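Local coordinates for protein pentafunctional AROM polypeptide (Schizosaccharomyces pombe, PDB 5SWV) that probably carries out the dehydroquinate dehydratase and shikimate dehydrogenase steps of the shikimate pathway, as two domains of a five-enzyme polypeptide, at residues L250-K262 against V297-P311. Sequence-based numbering, arbitrary orientation.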
ATOM      1  N   LEU A 250       9.273  -8.497 -17.930  1.00 41.64           N
ATOM      2  CA  LEU A 250      10.654  -8.418 -18.428  1.00 42.02           C
ATOM      3  C   LEU A 250      11.606  -7.758 -17.410  1.00 40.96           C
ATOM      4  O   LEU A 250      11.182  -6.905 -16.634  1.00 40.40           O
ATOM      5  CB  LEU A 250      10.727  -7.675 -19.775  1.00 42.51           C
ATOM      6  CG  LEU A 250       9.983  -8.229 -21.009  1.00 43.41           C
ATOM      7  CD1 LEU A 250      10.436  -7.517 -22.286  1.00 44.34           C
ATOM      8  CD2 LEU A 250      10.151  -9.734 -21.184  1.00 43.59           C
ATOM      9  N   PRO A 251      12.892  -8.171 -17.412  1.00 41.32           N
ATOM     10  CA  PRO A 251      13.931  -7.556 -16.586  1.00 41.27           C
ATOM     11  C   PRO A 251      14.160  -6.112 -16.904  1.00 41.91           C
ATOM     12  O   PRO A 251      14.185  -5.735 -18.069  1.00 42.53           O
ATOM     13  CB  PRO A 251      15.195  -8.336 -16.954  1.00 41.38           C
ATOM     14  CG  PRO A 251      14.706  -9.652 -17.403  1.00 41.68           C
ATOM     15  CD  PRO A 251      13.380  -9.412 -18.052  1.00 41.27           C
ATOM     16  N   GLU A 252      14.429  -5.336 -15.864  1.00 42.76           N
ATOM     17  CA  GLU A 252      14.498  -3.891 -15.944  1.00 42.91           C
ATOM     18  C   GLU A 252      15.695  -3.424 -15.126  1.00 42.23           C
ATOM     19  O   GLU A 252      16.036  -4.026 -14.090  1.00 40.59           O
ATOM     20  CB  GLU A 252      13.190  -3.249 -15.474  1.00 44.38           C
ATOM     21  CG  GLU A 252      12.137  -3.112 -16.577  1.00 45.97           C
ATOM     22  CD  GLU A 252      10.715  -2.852 -16.063  1.00 47.46           C
ATOM     23  OE1 GLU A 252      10.518  -1.955 -15.228  1.00 47.27           O
ATOM     24  OE2 GLU A 252       9.775  -3.552 -16.505  1.00 50.55           O
ATOM     25  N   LYS A 253      16.355  -2.385 -15.635  1.00 41.73           N
ATOM     26  CA  LYS A 253      17.490  -1.786 -14.961  1.00 41.99           C
ATOM     27  C   LYS A 253      17.053  -0.516 -14.231  1.00 39.91           C
ATOM     28  O   LYS A 253      16.480   0.385 -14.833  1.00 38.50           O
ATOM     29  CB  LYS A 253      18.578  -1.448 -15.965  1.00 43.64           C
ATOM     30  CG  LYS A 253      19.096  -2.644 -16.731  1.00 45.18           C
ATOM     31  CD  LYS A 253      20.607  -2.600 -16.873  1.00 47.61           C
ATOM     32  CE  LYS A 253      21.134  -3.729 -17.748  1.00 49.30           C
ATOM     33  NZ  LYS A 253      21.013  -3.357 -19.190  1.00 50.50           N
ATOM     34  N   PHE A 254      17.322  -0.477 -12.929  1.00 38.60           N
ATOM     35  CA  PHE A 254      17.069   0.684 -12.075  1.00 37.39           C
ATOM     36  C   PHE A 254      18.391   1.307 -11.635  1.00 36.81           C
ATOM     37  O   PHE A 254      19.420   0.641 -11.596  1.00 36.17           O
ATOM     38  CB  PHE A 254      16.226   0.283 -10.861  1.00 36.81           C
ATOM     39  CG  PHE A 254      14.812  -0.092 -11.216  1.00 36.68           C
ATOM     40  CD1 PHE A 254      14.490  -1.397 -11.573  1.00 36.78           C
ATOM     41  CD2 PHE A 254      13.800   0.861 -11.223  1.00 36.20           C
ATOM     42  CE1 PHE A 254      13.188  -1.734 -11.937  1.00 36.50           C
ATOM     43  CE2 PHE A 254      12.495   0.522 -11.560  1.00 35.86           C
ATOM     44  CZ  PHE A 254      12.188  -0.769 -11.922  1.00 35.96           C
ATOM     45  N   PHE A 255      18.346   2.597 -11.318  1.00 36.48           N
ATOM     46  CA  PHE A 255      19.551   3.374 -11.083  1.00 36.44           C
ATOM     47  C   PHE A 255      19.399   4.399  -9.956  1.00 35.63           C
ATOM     48  O   PHE A 255      18.306   4.674  -9.502  1.00 34.86           O
ATOM     49  CB  PHE A 255      19.963   4.077 -12.385  1.00 37.02           C
ATOM     50  CG  PHE A 255      20.331   3.137 -13.494  1.00 36.90           C
ATOM     51  CD1 PHE A 255      21.625   2.646 -13.604  1.00 37.44           C
ATOM     52  CD2 PHE A 255      19.388   2.729 -14.421  1.00 37.13           C
ATOM     53  CE1 PHE A 255      21.971   1.760 -14.625  1.00 37.44           C
ATOM     54  CE2 PHE A 255      19.725   1.845 -15.447  1.00 37.36           C
ATOM     55  CZ  PHE A 255      21.018   1.366 -15.550  1.00 37.29           C
ATOM     56  N   LEU A 256      20.532   4.915  -9.496  1.00 35.75           N
ATOM     57  CA  LEU A 256      20.592   6.054  -8.590  1.00 35.99           C
ATOM     58  C   LEU A 256      21.501   7.095  -9.234  1.00 36.75           C
ATOM     59  O   LEU A 256      22.632   6.786  -9.569  1.00 37.39           O
ATOM     60  CB  LEU A 256      21.165   5.644  -7.236  1.00 35.95           C
ATOM     61  CG  LEU A 256      21.358   6.757  -6.186  1.00 36.14           C
ATOM     62  CD1 LEU A 256      20.039   7.452  -5.851  1.00 36.07           C
ATOM     63  CD2 LEU A 256      22.010   6.219  -4.915  1.00 36.13           C
ATOM     64  N   PHE A 257      20.999   8.313  -9.426  1.00 36.92           N
ATOM     65  CA  PHE A 257      21.799   9.406  -9.935  1.00 36.82           C
ATOM     66  C   PHE A 257      22.147  10.343  -8.793  1.00 38.16           C
ATOM     67  O   PHE A 257      21.335  10.552  -7.886  1.00 37.66           O
ATOM     68  CB  PHE A 257      21.022  10.182 -10.974  1.00 36.43           C
ATOM     69  CG  PHE A 257      20.495   9.352 -12.113  1.00 36.46           C
ATOM     70  CD1 PHE A 257      21.269   8.360 -12.711  1.00 36.77           C
ATOM     71  CD2 PHE A 257      19.226   9.606 -12.636  1.00 35.99           C
ATOM     72  CE1 PHE A 257      20.773   7.631 -13.784  1.00 36.81           C
ATOM     73  CE2 PHE A 257      18.733   8.887 -13.710  1.00 35.72           C
ATOM     74  CZ  PHE A 257      19.501   7.893 -14.280  1.00 36.44           C
ATOM     75  N   GLY A 258      23.335  10.939  -8.866  1.00 40.46           N
ATOM     76  CA  GLY A 258      23.818  11.881  -7.848  1.00 42.19           C
ATOM     77  C   GLY A 258      25.323  11.800  -7.700  1.00 44.82           C
ATOM     78  O   GLY A 258      25.988  11.079  -8.454  1.00 45.78           O
ATOM     79  N   LYS A 259      25.855  12.530  -6.720  1.00 46.87           N
ATOM     80  CA  LYS A 259      27.297  12.604  -6.479  1.00 48.98           C
ATOM     81  C   LYS A 259      27.595  13.305  -5.149  1.00 49.53           C
ATOM     82  O   LYS A 259      27.189  14.445  -4.963  1.00 49.48           O
ATOM     83  CB  LYS A 259      27.977  13.377  -7.609  1.00 50.34           C
ATOM     84  CG  LYS A 259      29.489  13.223  -7.656  1.00 52.75           C
ATOM     85  CD  LYS A 259      30.096  14.192  -8.671  1.00 54.65           C
ATOM     86  CE  LYS A 259      31.614  14.284  -8.581  1.00 55.51           C
ATOM     87  NZ  LYS A 259      32.239  13.136  -9.286  1.00 56.22           N
ATOM     88  N   PRO A 260      28.300  12.638  -4.215  1.00 51.01           N
ATOM     89  CA  PRO A 260      28.792  11.249  -4.210  1.00 51.46           C
ATOM     90  C   PRO A 260      27.693  10.231  -3.855  1.00 52.05           C
ATOM     91  O   PRO A 260      26.844  10.511  -3.017  1.00 51.66           O
ATOM     92  CB  PRO A 260      29.880  11.269  -3.131  1.00 51.54           C
ATOM     93  CG  PRO A 260      29.446  12.341  -2.181  1.00 51.35           C
ATOM     94  CD  PRO A 260      28.718  13.373  -3.000  1.00 50.84           C
ATOM     95  N   ILE A 261      27.715   9.072  -4.505  1.00 53.24           N
ATOM     96  CA  ILE A 261      26.789   7.968  -4.200  1.00 52.45           C
ATOM     97  C   ILE A 261      27.478   6.627  -3.917  1.00 53.92           C
ATOM     98  O   ILE A 261      26.836   5.713  -3.425  1.00 53.03           O
ATOM     99  CB  ILE A 261      25.699   7.836  -5.284  1.00 51.46           C
ATOM    100  CG1 ILE A 261      26.304   7.630  -6.670  1.00 50.75           C
ATOM    101  CG2 ILE A 261      24.834   9.091  -5.307  1.00 51.01           C
ATOM    102  CD1 ILE A 261      25.271   7.470  -7.758  1.00 50.33           C
ATOM    103  N   LYS A 262      28.767   6.512  -4.234  1.00 57.50           N
ATOM    104  CA  LYS A 262      29.679   5.507  -3.681  1.00 60.51           C
ATOM    105  C   LYS A 262      29.075   4.670  -2.542  1.00 58.10           C
ATOM    106  O   LYS A 262      28.888   3.480  -2.693  1.00 55.15           O
ATOM    107  CB  LYS A 262      30.957   6.253  -3.210  1.00 66.83           C
ATOM    108  CG  LYS A 262      32.129   5.416  -2.653  1.00 71.32           C
ATOM    109  CD  LYS A 262      33.295   6.318  -2.188  1.00 73.86           C
ATOM    110  CE  LYS A 262      34.350   5.619  -1.313  1.00 75.30           C
ATOM    111  NZ  LYS A 262      35.525   5.028  -2.023  1.00 76.27           N
ATOM    112  N   VAL A 297      20.947   7.005 -20.162  1.00 50.21           N
ATOM    113  CA  VAL A 297      20.439   5.961 -19.267  1.00 49.19           C
ATOM    114  C   VAL A 297      18.918   5.930 -19.308  1.00 48.65           C
ATOM    115  O   VAL A 297      18.308   4.854 -19.352  1.00 48.37           O
ATOM    116  CB  VAL A 297      20.890   6.195 -17.806  1.00 48.84           C
ATOM    117  CG1 VAL A 297      20.315   5.136 -16.871  1.00 48.67           C
ATOM    118  CG2 VAL A 297      22.412   6.226 -17.723  1.00 49.60           C
ATOM    119  N   LEU A 298      18.320   7.120 -19.285  1.00 48.91           N
ATOM    120  CA  LEU A 298      16.869   7.282 -19.331  1.00 48.24           C
ATOM    121  C   LEU A 298      16.267   6.738 -20.621  1.00 48.36           C
ATOM    122  O   LEU A 298      15.094   6.374 -20.633  1.00 47.18           O
ATOM    123  CB  LEU A 298      16.478   8.753 -19.186  1.00 48.05           C
ATOM    124  CG  LEU A 298      16.906   9.549 -17.946  1.00 48.55           C
ATOM    125  CD1 LEU A 298      16.367  10.969 -18.051  1.00 48.69           C
ATOM    126  CD2 LEU A 298      16.464   8.918 -16.639  1.00 48.06           C
ATOM    127  N   ASN A 299      17.060   6.701 -21.694  1.00 49.62           N
ATOM    128  CA  ASN A 299      16.621   6.158 -22.990  1.00 50.98           C
ATOM    129  C   ASN A 299      16.997   4.698 -23.271  1.00 50.43           C
ATOM    130  O   ASN A 299      16.709   4.211 -24.365  1.00 50.96           O
ATOM    131  CB  ASN A 299      17.143   7.041 -24.139  1.00 52.28           C
ATOM    132  CG  ASN A 299      16.502   8.414 -24.158  1.00 53.35           C
ATOM    133  OD1 ASN A 299      15.354   8.583 -23.761  1.00 53.01           O
ATOM    134  ND2 ASN A 299      17.250   9.404 -24.621  1.00 55.18           N
ATOM    135  N   LEU A 300      17.612   3.994 -22.314  1.00 49.18           N
ATOM    136  CA  LEU A 300      17.910   2.573 -22.519  1.00 49.40           C
ATOM    137  C   LEU A 300      16.605   1.825 -22.759  1.00 48.54           C
ATOM    138  O   LEU A 300      15.605   2.150 -22.146  1.00 48.80           O
ATOM    139  CB  LEU A 300      18.640   1.970 -21.325  1.00 49.41           C
ATOM    140  CG  LEU A 300      20.074   2.448 -21.086  1.00 49.72           C
ATOM    141  CD1 LEU A 300      20.550   1.879 -19.762  1.00 49.68           C
ATOM    142  CD2 LEU A 300      21.029   2.054 -22.210  1.00 49.91           C
ATOM    143  N   PRO A 301      16.596   0.846 -23.674  1.00 48.89           N
ATOM    144  CA  PRO A 301      15.312   0.149 -23.934  1.00 48.37           C
ATOM    145  C   PRO A 301      14.697  -0.526 -22.685  1.00 46.63           C
ATOM    146  O   PRO A 301      13.475  -0.561 -22.541  1.00 44.44           O
ATOM    147  CB  PRO A 301      15.675  -0.884 -25.020  1.00 48.68           C
ATOM    148  CG  PRO A 301      17.165  -1.045 -24.932  1.00 49.36           C
ATOM    149  CD  PRO A 301      17.712   0.278 -24.457  1.00 49.05           C
ATOM    150  N   ASP A 302      15.557  -0.994 -21.780  1.00 46.44           N
ATOM    151  CA  ASP A 302      15.149  -1.719 -20.563  1.00 46.45           C
ATOM    152  C   ASP A 302      15.175  -0.885 -19.250  1.00 44.27           C
ATOM    153  O   ASP A 302      15.180  -1.451 -18.153  1.00 44.37           O
ATOM    154  CB  ASP A 302      16.019  -2.979 -20.422  1.00 48.16           C
ATOM    155  CG  ASP A 302      17.530  -2.677 -20.437  1.00 50.69           C
ATOM    156  OD1 ASP A 302      17.933  -1.538 -20.765  1.00 52.15           O
ATOM    157  OD2 ASP A 302      18.331  -3.595 -20.139  1.00 53.31           O
ATOM    158  N   PHE A 303      15.190   0.446 -19.368  1.00 41.44           N
ATOM    159  CA  PHE A 303      15.202   1.355 -18.217  1.00 39.26           C
ATOM    160  C   PHE A 303      13.855   1.292 -17.524  1.00 37.99           C
ATOM    161  O   PHE A 303      12.819   1.504 -18.153  1.00 37.45           O
ATOM    162  CB  PHE A 303      15.492   2.789 -18.671  1.00 39.11           C
ATOM    163  CG  PHE A 303      15.347   3.826 -17.584  1.00 39.19           C
ATOM    164  CD1 PHE A 303      16.347   4.010 -16.634  1.00 39.30           C
ATOM    165  CD2 PHE A 303      14.217   4.655 -17.530  1.00 39.18           C
ATOM    166  CE1 PHE A 303      16.212   4.984 -15.642  1.00 39.30           C
ATOM    167  CE2 PHE A 303      14.079   5.627 -16.540  1.00 38.70           C
ATOM    168  CZ  PHE A 303      15.075   5.790 -15.593  1.00 38.63           C
ATOM    169  N   GLY A 304      13.878   0.985 -16.229  1.00 37.19           N
ATOM    170  CA  GLY A 304      12.655   0.822 -15.414  1.00 36.34           C
ATOM    171  C   GLY A 304      12.333   1.966 -14.465  1.00 35.60           C
ATOM    172  O   GLY A 304      11.210   2.065 -13.992  1.00 35.43           O
ATOM    173  N   GLY A 305      13.331   2.803 -14.179  1.00 35.02           N
ATOM    174  CA  GLY A 305      13.194   3.968 -13.321  1.00 34.70           C
ATOM    175  C   GLY A 305      14.519   4.371 -12.688  1.00 34.45           C
ATOM    176  O   GLY A 305      15.505   3.663 -12.828  1.00 34.27           O
ATOM    177  N   ALA A 306      14.548   5.506 -11.991  1.00 34.08           N
ATOM    178  CA  ALA A 306      15.726   5.864 -11.199  1.00 33.98           C
ATOM    179  C   ALA A 306      15.451   6.858 -10.073  1.00 33.06           C
ATOM    180  O   ALA A 306      14.603   7.737 -10.198  1.00 32.85           O
ATOM    181  CB  ALA A 306      16.830   6.391 -12.103  1.00 34.61           C
ATOM    182  N   ASN A 307      16.170   6.677  -8.971  1.00 32.83           N
ATOM    183  CA  ASN A 307      16.212   7.645  -7.893  1.00 33.16           C
ATOM    184  C   ASN A 307      17.230   8.748  -8.210  1.00 33.50           C
ATOM    185  O   ASN A 307      18.210   8.533  -8.939  1.00 33.39           O
ATOM    186  CB  ASN A 307      16.573   6.980  -6.554  1.00 33.42           C
ATOM    187  CG  ASN A 307      15.406   6.235  -5.924  1.00 33.63           C
ATOM    188  OD1 ASN A 307      15.479   5.047  -5.644  1.00 33.76           O
ATOM    189  ND2 ASN A 307      14.337   6.947  -5.670  1.00 34.27           N
ATOM    190  N   VAL A 308      16.980   9.930  -7.654  1.00 33.62           N
ATOM    191  CA  VAL A 308      17.854  11.088  -7.801  1.00 33.55           C
ATOM    192  C   VAL A 308      18.119  11.650  -6.418  1.00 33.32           C
ATOM    193  O   VAL A 308      17.190  11.900  -5.647  1.00 32.68           O
ATOM    194  CB  VAL A 308      17.216  12.175  -8.687  1.00 33.76           C
ATOM    195  CG1 VAL A 308      18.238  13.240  -9.054  1.00 34.20           C
ATOM    196  CG2 VAL A 308      16.644  11.564  -9.956  1.00 33.78           C
ATOM    197  N   THR A 309      19.395  11.822  -6.101  1.00 33.86           N
ATOM    198  CA  THR A 309      19.805  12.477  -4.860  1.00 34.04           C
ATOM    199  C   THR A 309      20.636  13.714  -5.210  1.00 34.42           C
ATOM    200  O   THR A 309      20.679  14.136  -6.369  1.00 34.16           O
ATOM    201  CB  THR A 309      20.530  11.483  -3.912  1.00 34.68           C
ATOM    202  OG1 THR A 309      20.755  12.088  -2.640  1.00 34.40           O
ATOM    203  CG2 THR A 309      21.877  10.994  -4.471  1.00 35.10           C
ATOM    204  N   ILE A 310      21.268  14.302  -4.202  1.00 35.78           N
ATOM    205  CA  ILE A 310      22.055  15.534  -4.356  1.00 37.25           C
ATOM    206  C   ILE A 310      23.184  15.291  -5.349  1.00 37.37           C
ATOM    207  O   ILE A 310      23.830  14.239  -5.271  1.00 38.07           O
ATOM    208  CB  ILE A 310      22.653  15.965  -2.985  1.00 38.61           C
ATOM    209  CG1 ILE A 310      21.541  16.462  -2.037  1.00 39.69           C
ATOM    210  CG2 ILE A 310      23.717  17.050  -3.134  1.00 38.87           C
ATOM    211  CD1 ILE A 310      21.824  16.203  -0.563  1.00 40.40           C
ATOM    212  N   PRO A 311      23.463  16.255  -6.254  1.00 37.61           N
ATOM    213  CA  PRO A 311      22.933  17.604  -6.412  1.00 37.40           C
ATOM    214  C   PRO A 311      21.997  17.761  -7.620  1.00 37.06           C
ATOM    215  O   PRO A 311      21.970  18.835  -8.234  1.00 37.36           O
ATOM    216  CB  PRO A 311      24.217  18.396  -6.651  1.00 37.68           C
ATOM    217  CG  PRO A 311      25.004  17.482  -7.560  1.00 37.68           C
ATOM    218  CD  PRO A 311      24.598  16.066  -7.192  1.00 37.80           C
TER
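CG stands anti to the carbonyl carbon in F255 (chi1 -63°) and F257 (chi1 -55°), which share one face of strand 253-257, and this swings both rings toward V297. V297 CG1 lies over one face of the F255 ring, 3.7 Å from its centroid, in a CH-pi contact, and the same methyl touches the F257 ring in its plane at the edge. L298 CD2 meets the rim further round, 3.7 Å from F257 CE2, while A306 CB approaches CE2 obliquely. The end of helix 295-298 is thereby packed against the sheet.

The backbones of 253-257 and 303-308 run parallel, only 17° apart. K253 N donates to D302 O (2.9 Å) and K253 O accepts from G304 N (3.0 Å); after a weak bond from F255 N to G305 O, the alternation continues from N307 N to F255 O and from F257 N to N307 O (2.8 Å). At the strand start, K253 NZ forms a salt bridge with D302 OD2 (2.9 Å), on the syn side and somewhat out of the carboxylate plane. F254 and L256 point to the other face; G304 CA lies over one face of the F254 ring, toward its rim, in a CH-pi contact, and L256 CD1 lies against CB of N307, whose OD1 is bonded to Y283 OH and whose ND2 is bonded to N334 O. Strand 282-285 flanks 253-257 on its other edge, and 335-340 lines 303-308 antiparallel, placing this pair inside the mixed sheet of the shikimate dehydrogenase substrate-binding domain.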